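Long-range contacts in murein peptide amidase A (Escherichia coli O157:H7, PDB 5HXD), which probably splits the gamma-D-glutamyl-diaminopimelate amide bond of murein tripeptide, using one zinc ion, in the breakdown of cell-wall peptidoglycan: residues Ala151-Phe156 with Leu202-Ile207; Cys162-Arg167 with Thr208-Pro213; His168-Glu173 with Leu231-Lys236. All coordinates share one frame; numbering follows the deposited sequence.

Contact 1: residues Ala151-Phe156 with Leu202-Ile207; sequences AWVVSF and LNLHCI
V153 and V154 pair in parallel with C206 and I207, through three backbone hydrogen bonds: V153 N to H205 O (2.8 Å), I207 N to V153 O (2.9 Å) and S155 N to I207 O (2.9 Å). The pairing sorts the side chains onto two faces. V153 and C206 share one, where helix 195-201 lies over them through F195. There V153 CG2 meets L204 CD2 at 3.5 Å, the two side chains crossing at about a right angle. The other branch of L204 comes down on the backbone instead, its CD1 3.8 Å from W152 CA. V154 and I207 occupy the second face, with V154 CG2 4.2 Å from I207 CB and L175 of helix 170-178 packed on both. W152 and H205 meet at their roots, CB to CB at 4.1 Å. With chi1 at 44°, W152 carries its indole away from H205 and edge-to-face with H73, while the H205 ring turns to D165, whose OD1 binds NE2. Such parallel pairing at the heart of a mixed sheet, with helices on both faces, belongs to the alpha/beta fold of M14 zinc carboxypeptidases, and strand 153-157 ends at H157, a predicted zinc ligand.

Contact 2: residues Cys162-Arg167 with Thr208-Pro213; sequences CIEDPR and TAEFPP
E164 lies across T208 and points its carboxylate on toward E210, so that three polar side chains gather on one face of an antiparallel strand pair. The carbon chain of E164 passes beside the T208 hydroxyl, with CB 3.2 Å from OG1. Beyond CG the glutamate is extended, and its OE2 comes to 3.2 Å from E210 CG. The two carboxylate planes are only 7° apart, and OE2 of E164 stands 3.5 Å from OE2 of E210, a close approach that is not a hydrogen bond. E210 has a different shape: chi2 of -103° bends the chain and turns its carboxylate toward the zinc site, where H157 lies close by. This glutamate is the predicted proton donor and acceptor of the M14 active site, carried at the end of strand 206-210, whose earlier residues pair in parallel with strand 153-157. E164, diagonally across the sheet from it, receives a weak hydrogen bond from V187 N at OE1. C162 shares this face and brings SG to 4.3 Å from E210 CB. On the reverse face I163 curls CD1 against A209 CB, 3.7 Å away, in a non-hydrogen-bonded pair. The hydrogen-bonded pairs on either side of it are C162 with E210, where E210 N reaches C162 O at 2.7 Å and C162 N reaches E210 O, and E164 with T208. The latter is uneven: E164 N to T208 O is 2.7 Å, whereas T208 N to E164 O is 3.3 Å. Past the strand, D165 OD1 accepts from R167 N in an Asx turn.

Contact 3: residues His168-Glu173 with Leu231-Lys236; sequences HSELGE and LRWHPK
E170 OE2 receives K236 N at 2.8 Å, a weak hydrogen bond because the N-H points well off the acceptor (118°). With CG opposite the backbone N and the chain straight beyond it, E170 reaches from the first turn of its helix to the C-terminal tail. Its side chain also crosses P235 at about a right angle, OE1 lying 3.5 Å from P235 CB. The carboxylate stands steeply to the W233 ring, their planes 73° apart, while E170 CG touches the ring edge at CZ2. The apolar half of the contact is a CH-pi interaction: L171 CD1 sits over one face of the indole, 3.5 Å from the centroid of the five-membered ring and 15° off its normal. L171 CD2 spreads toward the six-membered ring, 3.9 Å from W233 CZ3. On the opposite face P235 N lies toward the rim, so the indole is held between a leucine methyl and the tail's own backbone. W174 adds an edge-to-face contact. The contact joins the tail that follows helix 224-230 to the start of helix 170-178, with S169 at the N-cap; W233 O bonds H73 NE2, and L231 packs on helix 53-65.

Overall arrangement
The three contacts run from the core of one alpha/beta domain to its surface. Contacts 1 and 2 are buried and share strand 206-210, which pairs in parallel with 153-157 along one edge and antiparallel with 162-164 along the other. Backbone hydrogen bonds dominate both, but the side chains differ: contact 1 is largely apolar between the helices on its two faces, whereas contact 2 brings two glutamates together, one of them, E210, close to the zinc. Contact 3, at the surface and away from the annotated sites, lacks strand pairing and relies on an indole face and one weak bond. Helix 170-178 connects it to the others, since L171 touches W152 of contact 1 and G172 packs against D165 of contact 2.

Contact 1: residues Ala151-Phe156 with Leu202-Ile207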
# COMPACT_ATOMS: atom_id res chain seq x y z
N ALA A 151 -4.81 26.33 2.49
CA ALA A 151 -5.87 26.99 1.75
C ALA A 151 -7.05 26.05 1.50
O ALA A 151 -8.20 26.47 1.41
CB ALA A 151 -5.33 27.50 0.43
N TRP A 152 -6.73 24.76 1.38
CA TRP A 152 -7.71 23.71 1.12
C TRP A 152 -7.05 22.33 1.28
O TRP A 152 -5.85 22.24 1.56
CB TRP A 152 -8.30 23.86 -0.28
CG TRP A 152 -7.28 24.17 -1.33
CD1 TRP A 152 -7.01 25.39 -1.88
CD2 TRP A 152 -6.39 23.24 -1.97
NE1 TRP A 152 -6.01 25.28 -2.83
CE2 TRP A 152 -5.62 23.97 -2.90
CE3 TRP A 152 -6.18 21.86 -1.85
CZ2 TRP A 152 -4.65 23.37 -3.70
CZ3 TRP A 152 -5.22 21.27 -2.64
CH2 TRP A 152 -4.47 22.02 -3.55
N VAL A 153 -7.84 21.27 1.12
CA VAL A 153 -7.33 19.91 1.19
C VAL A 153 -7.94 19.05 0.10
O VAL A 153 -9.15 19.00 -0.04
CB VAL A 153 -7.63 19.26 2.58
CG1 VAL A 153 -6.98 17.86 2.70
CG2 VAL A 153 -7.16 20.15 3.71
N VAL A 154 -7.11 18.36 -0.68
CA VAL A 154 -7.60 17.27 -1.54
C VAL A 154 -7.18 15.92 -0.96
O VAL A 154 -5.99 15.64 -0.78
CB VAL A 154 -7.08 17.38 -3.00
CG1 VAL A 154 -7.43 16.11 -3.76
CG2 VAL A 154 -7.67 18.59 -3.71
N SER A 155 -8.16 15.08 -0.64
CA SER A 155 -7.91 13.76 -0.07
C SER A 155 -8.33 12.66 -1.04
O SER A 155 -9.50 12.52 -1.36
CB SER A 155 -8.66 13.61 1.24
OG SER A 155 -8.80 12.24 1.57
N PHE A 156 -7.35 11.89 -1.50
CA PHE A 156 -7.59 10.82 -2.47
C PHE A 156 -8.02 9.49 -1.85
O PHE A 156 -7.44 9.07 -0.85
CB PHE A 156 -6.32 10.59 -3.29
CG PHE A 156 -6.03 11.68 -4.23
CD1 PHE A 156 -6.51 11.62 -5.52
CD2 PHE A 156 -5.32 12.78 -3.83
CE1 PHE A 156 -6.27 12.64 -6.40
CE2 PHE A 156 -5.07 13.81 -4.70
CZ PHE A 156 -5.55 13.73 -6.00
N LEU A 202 -14.49 23.40 10.49
CA LEU A 202 -13.44 24.41 10.60
C LEU A 202 -13.55 25.44 9.48
O LEU A 202 -12.73 26.36 9.38
CB LEU A 202 -12.05 23.76 10.57
CG LEU A 202 -11.60 23.06 11.85
CD1 LEU A 202 -10.33 22.28 11.59
CD2 LEU A 202 -11.38 24.06 12.97
N ASN A 203 -14.58 25.27 8.65
CA ASN A 203 -14.75 26.03 7.41
C ASN A 203 -13.54 25.90 6.49
O ASN A 203 -13.23 26.82 5.73
CB ASN A 203 -15.02 27.50 7.71
CG ASN A 203 -16.42 27.74 8.24
OD1 ASN A 203 -17.20 26.79 8.43
ND2 ASN A 203 -16.75 29.00 8.48
N LEU A 204 -12.88 24.74 6.55
CA LEU A 204 -11.80 24.38 5.62
C LEU A 204 -12.32 23.61 4.42
O LEU A 204 -13.03 22.62 4.58
CB LEU A 204 -10.74 23.55 6.34
CG LEU A 204 -9.63 23.01 5.43
CD1 LEU A 204 -8.90 24.16 4.75
CD2 LEU A 204 -8.65 22.14 6.22
N HIS A 205 -11.97 24.05 3.22
CA HIS A 205 -12.45 23.39 2.01
C HIS A 205 -11.74 22.06 1.78
O HIS A 205 -10.54 22.04 1.47
CB HIS A 205 -12.26 24.28 0.78
CG HIS A 205 -12.84 23.71 -0.48
ND1 HIS A 205 -12.32 23.99 -1.73
CD2 HIS A 205 -13.88 22.88 -0.69
CE1 HIS A 205 -13.02 23.36 -2.65
NE2 HIS A 205 -13.98 22.68 -2.05
N CYS A 206 -12.49 20.95 1.93
CA CYS A 206 -12.02 19.60 1.64
C CYS A 206 -12.72 19.03 0.39
O CYS A 206 -13.94 19.17 0.21
CB CYS A 206 -12.25 18.65 2.84
SG CYS A 206 -11.74 16.88 2.57
N ILE A 207 -11.92 18.39 -0.46
CA ILE A 207 -12.39 17.75 -1.66
C ILE A 207 -11.91 16.32 -1.61
O ILE A 207 -10.71 16.09 -1.48
CB ILE A 207 -11.83 18.42 -2.94
CG1 ILE A 207 -12.51 19.74 -3.23
CG2 ILE A 207 -12.00 17.51 -4.14
CD1 ILE A 207 -11.99 20.40 -4.51

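Contact 2: residues Cys162-Arg167 with Thr208-Pro213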
# COMPACT_ATOMS: atom_id res chain seq x y z
N CYS A 162 -14.75 9.39 -8.92
CA CYS A 162 -15.38 10.71 -9.02
C CYS A 162 -14.69 11.74 -8.13
O CYS A 162 -13.93 11.39 -7.22
CB CYS A 162 -16.85 10.61 -8.64
SG CYS A 162 -17.07 10.11 -6.93
N ILE A 163 -14.98 13.01 -8.40
CA ILE A 163 -14.49 14.14 -7.61
C ILE A 163 -15.62 14.71 -6.75
O ILE A 163 -16.58 15.26 -7.29
CB ILE A 163 -13.94 15.26 -8.51
CG1 ILE A 163 -12.88 14.73 -9.47
CG2 ILE A 163 -13.39 16.41 -7.66
CD1 ILE A 163 -11.67 14.18 -8.78
N GLU A 164 -15.50 14.60 -5.43
CA GLU A 164 -16.55 15.08 -4.54
C GLU A 164 -16.25 16.46 -3.99
O GLU A 164 -15.57 16.58 -2.97
CB GLU A 164 -16.76 14.13 -3.38
CG GLU A 164 -17.09 12.74 -3.79
CD GLU A 164 -17.03 11.79 -2.63
OE1 GLU A 164 -17.71 12.06 -1.61
OE2 GLU A 164 -16.29 10.79 -2.74
N ASP A 165 -16.74 17.50 -4.66
CA ASP A 165 -16.53 18.86 -4.19
C ASP A 165 -17.83 19.45 -3.67
O ASP A 165 -18.69 19.84 -4.46
CB ASP A 165 -15.97 19.74 -5.30
CG ASP A 165 -15.45 21.07 -4.78
OD1 ASP A 165 -15.85 21.46 -3.67
OD2 ASP A 165 -14.62 21.71 -5.47
N PRO A 166 -17.95 19.53 -2.33
CA PRO A 166 -19.12 20.07 -1.61
C PRO A 166 -19.38 21.54 -1.92
O PRO A 166 -20.47 22.04 -1.64
CB PRO A 166 -18.75 19.88 -0.13
CG PRO A 166 -17.25 19.79 -0.12
CD PRO A 166 -16.85 19.15 -1.43
N ARG A 167 -18.39 22.22 -2.48
CA ARG A 167 -18.55 23.63 -2.84
C ARG A 167 -18.86 23.83 -4.32
O ARG A 167 -19.40 24.88 -4.70
CB ARG A 167 -17.28 24.41 -2.48
CG ARG A 167 -17.49 25.36 -1.31
CD ARG A 167 -16.52 25.12 -0.15
NE ARG A 167 -15.47 26.14 -0.11
CZ ARG A 167 -14.91 26.59 1.00
NH1 ARG A 167 -15.29 26.12 2.18
NH2 ARG A 167 -13.96 27.51 0.94
N THR A 208 -12.81 15.35 -1.71
CA THR A 208 -12.33 13.99 -1.86
C THR A 208 -12.33 13.61 -3.35
O THR A 208 -13.35 13.72 -4.04
CB THR A 208 -13.14 12.97 -1.03
OG1 THR A 208 -14.53 13.07 -1.36
CG2 THR A 208 -12.96 13.24 0.45
N ALA A 209 -11.15 13.23 -3.83
CA ALA A 209 -10.99 12.75 -5.18
C ALA A 209 -10.93 11.23 -5.17
O ALA A 209 -9.89 10.66 -4.80
CB ALA A 209 -9.72 13.33 -5.80
N GLU A 210 -12.01 10.56 -5.58
CA GLU A 210 -12.04 9.09 -5.61
C GLU A 210 -11.56 8.52 -6.95
O GLU A 210 -12.22 8.68 -7.97
CB GLU A 210 -13.44 8.57 -5.32
CG GLU A 210 -13.96 8.94 -3.97
CD GLU A 210 -13.89 7.79 -3.02
OE1 GLU A 210 -13.15 6.84 -3.32
OE2 GLU A 210 -14.58 7.84 -1.98
N PHE A 211 -10.40 7.86 -6.92
CA PHE A 211 -9.92 7.13 -8.08
C PHE A 211 -10.95 6.09 -8.49
O PHE A 211 -11.83 5.72 -7.71
CB PHE A 211 -8.61 6.44 -7.76
CG PHE A 211 -7.40 7.18 -8.22
CD1 PHE A 211 -7.46 8.53 -8.50
CD2 PHE A 211 -6.19 6.52 -8.36
CE1 PHE A 211 -6.33 9.22 -8.91
CE2 PHE A 211 -5.05 7.19 -8.78
CZ PHE A 211 -5.12 8.55 -9.05
N PRO A 212 -10.85 5.59 -9.73
CA PRO A 212 -11.66 4.42 -10.06
C PRO A 212 -10.89 3.18 -9.65
O PRO A 212 -9.76 3.33 -9.17
CB PRO A 212 -11.81 4.53 -11.57
CG PRO A 212 -10.49 5.14 -12.00
CD PRO A 212 -10.08 6.09 -10.88
N PRO A 213 -11.49 1.99 -9.80
CA PRO A 213 -10.64 0.81 -9.64
C PRO A 213 -9.56 0.83 -10.71
O PRO A 213 -9.87 0.95 -11.89
CB PRO A 213 -11.60 -0.36 -9.84
CG PRO A 213 -12.94 0.21 -9.49
CD PRO A 213 -12.91 1.63 -9.98

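Contact 3: residues His168-Glu173 with Leu231-Lys236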
# COMPACT_ATOMS: atom_id res chain seq x y z
N HIS A 168 -18.55 22.81 -5.13
CA HIS A 168 -18.54 22.93 -6.59
C HIS A 168 -17.75 24.17 -7.01
O HIS A 168 -18.32 25.15 -7.47
CB HIS A 168 -19.96 22.98 -7.17
CG HIS A 168 -20.01 22.87 -8.66
ND1 HIS A 168 -20.14 23.97 -9.49
CD2 HIS A 168 -19.94 21.80 -9.49
CE1 HIS A 168 -20.15 23.58 -10.75
NE2 HIS A 168 -20.03 22.26 -10.78
N SER A 169 -16.44 24.12 -6.82
CA SER A 169 -15.58 25.26 -7.10
C SER A 169 -14.70 25.04 -8.34
O SER A 169 -14.93 24.12 -9.11
CB SER A 169 -14.71 25.57 -5.89
OG SER A 169 -13.88 24.46 -5.61
N GLU A 170 -13.69 25.89 -8.50
CA GLU A 170 -12.81 25.80 -9.66
C GLU A 170 -11.91 24.56 -9.63
O GLU A 170 -11.78 23.81 -10.62
CB GLU A 170 -11.94 27.06 -9.76
CG GLU A 170 -11.02 27.09 -10.96
CD GLU A 170 -10.19 28.36 -11.01
OE1 GLU A 170 -10.39 29.22 -10.14
OE2 GLU A 170 -9.33 28.47 -11.91
N LEU A 171 -11.27 24.36 -8.48
CA LEU A 171 -10.37 23.24 -8.26
C LEU A 171 -11.14 21.94 -8.46
O LEU A 171 -10.63 20.99 -9.05
CB LEU A 171 -9.79 23.33 -6.85
CG LEU A 171 -8.67 22.38 -6.44
CD1 LEU A 171 -7.69 22.18 -7.58
CD2 LEU A 171 -7.97 22.97 -5.24
N GLY A 172 -12.39 21.94 -8.01
CA GLY A 172 -13.27 20.80 -8.17
C GLY A 172 -13.56 20.49 -9.63
O GLY A 172 -13.63 19.31 -10.02
N GLU A 173 -13.73 21.54 -10.44
CA GLU A 173 -13.98 21.36 -11.87
C GLU A 173 -12.67 21.15 -12.62
O GLU A 173 -12.65 20.46 -13.64
CB GLU A 173 -14.76 22.57 -12.42
CG GLU A 173 -16.15 22.67 -11.80
CD GLU A 173 -17.01 23.78 -12.36
OE1 GLU A 173 -16.73 24.98 -12.09
OE2 GLU A 173 -18.00 23.44 -13.05
N LEU A 231 -0.01 19.29 -8.11
CA LEU A 231 1.03 19.75 -7.18
C LEU A 231 1.42 21.22 -7.45
O LEU A 231 1.98 21.87 -6.58
CB LEU A 231 2.28 18.86 -7.26
CG LEU A 231 2.06 17.36 -6.95
CD1 LEU A 231 3.16 16.50 -7.54
CD2 LEU A 231 1.96 17.11 -5.47
N ARG A 232 1.10 21.73 -8.64
CA ARG A 232 1.45 23.10 -9.02
C ARG A 232 0.23 23.93 -9.42
O ARG A 232 0.37 24.89 -10.17
CB ARG A 232 2.46 23.09 -10.17
CG ARG A 232 1.96 22.36 -11.42
CD ARG A 232 2.88 22.55 -12.63
NE ARG A 232 2.26 22.06 -13.86
CZ ARG A 232 2.82 22.16 -15.07
NH1 ARG A 232 4.00 22.73 -15.20
NH2 ARG A 232 2.19 21.70 -16.15
N TRP A 233 -0.95 23.55 -8.94
CA TRP A 233 -2.19 24.15 -9.39
C TRP A 233 -2.42 25.54 -8.81
O TRP A 233 -2.23 25.74 -7.61
CB TRP A 233 -3.38 23.26 -9.04
CG TRP A 233 -4.75 23.84 -9.41
CD1 TRP A 233 -5.45 23.59 -10.55
CD2 TRP A 233 -5.57 24.73 -8.63
NE1 TRP A 233 -6.65 24.28 -10.54
CE2 TRP A 233 -6.75 24.99 -9.36
CE3 TRP A 233 -5.43 25.35 -7.37
CZ2 TRP A 233 -7.77 25.81 -8.90
CZ3 TRP A 233 -6.44 26.17 -6.91
CH2 TRP A 233 -7.60 26.40 -7.67
N HIS A 234 -2.83 26.48 -9.66
CA HIS A 234 -3.27 27.79 -9.20
C HIS A 234 -4.54 28.18 -9.95
O HIS A 234 -4.80 27.63 -11.03
CB HIS A 234 -2.17 28.86 -9.38
CG HIS A 234 -1.66 28.98 -10.77
ND1 HIS A 234 -0.41 28.50 -11.16
CD2 HIS A 234 -2.18 29.54 -11.89
CE1 HIS A 234 -0.21 28.75 -12.43
NE2 HIS A 234 -1.29 29.38 -12.91
N PRO A 235 -5.36 29.08 -9.37
CA PRO A 235 -6.60 29.48 -10.06
C PRO A 235 -6.33 30.23 -11.37
O PRO A 235 -5.19 30.60 -11.64
CB PRO A 235 -7.30 30.36 -9.02
CG PRO A 235 -6.25 30.75 -8.03
CD PRO A 235 -5.27 29.64 -8.01
N LYS A 236 -7.39 30.45 -12.14
CA LYS A 236 -7.32 30.82 -13.56
C LYS A 236 -6.35 31.94 -14.00
O LYS A 236 -5.70 31.79 -15.03
CB LYS A 236 -8.72 31.22 -14.04
CG LYS A 236 -9.02 30.74 -15.47
CD LYS A 236 -9.80 31.78 -16.27
CE LYS A 236 -9.58 31.56 -17.76
NZ LYS A 236 -9.97 32.75 -18.55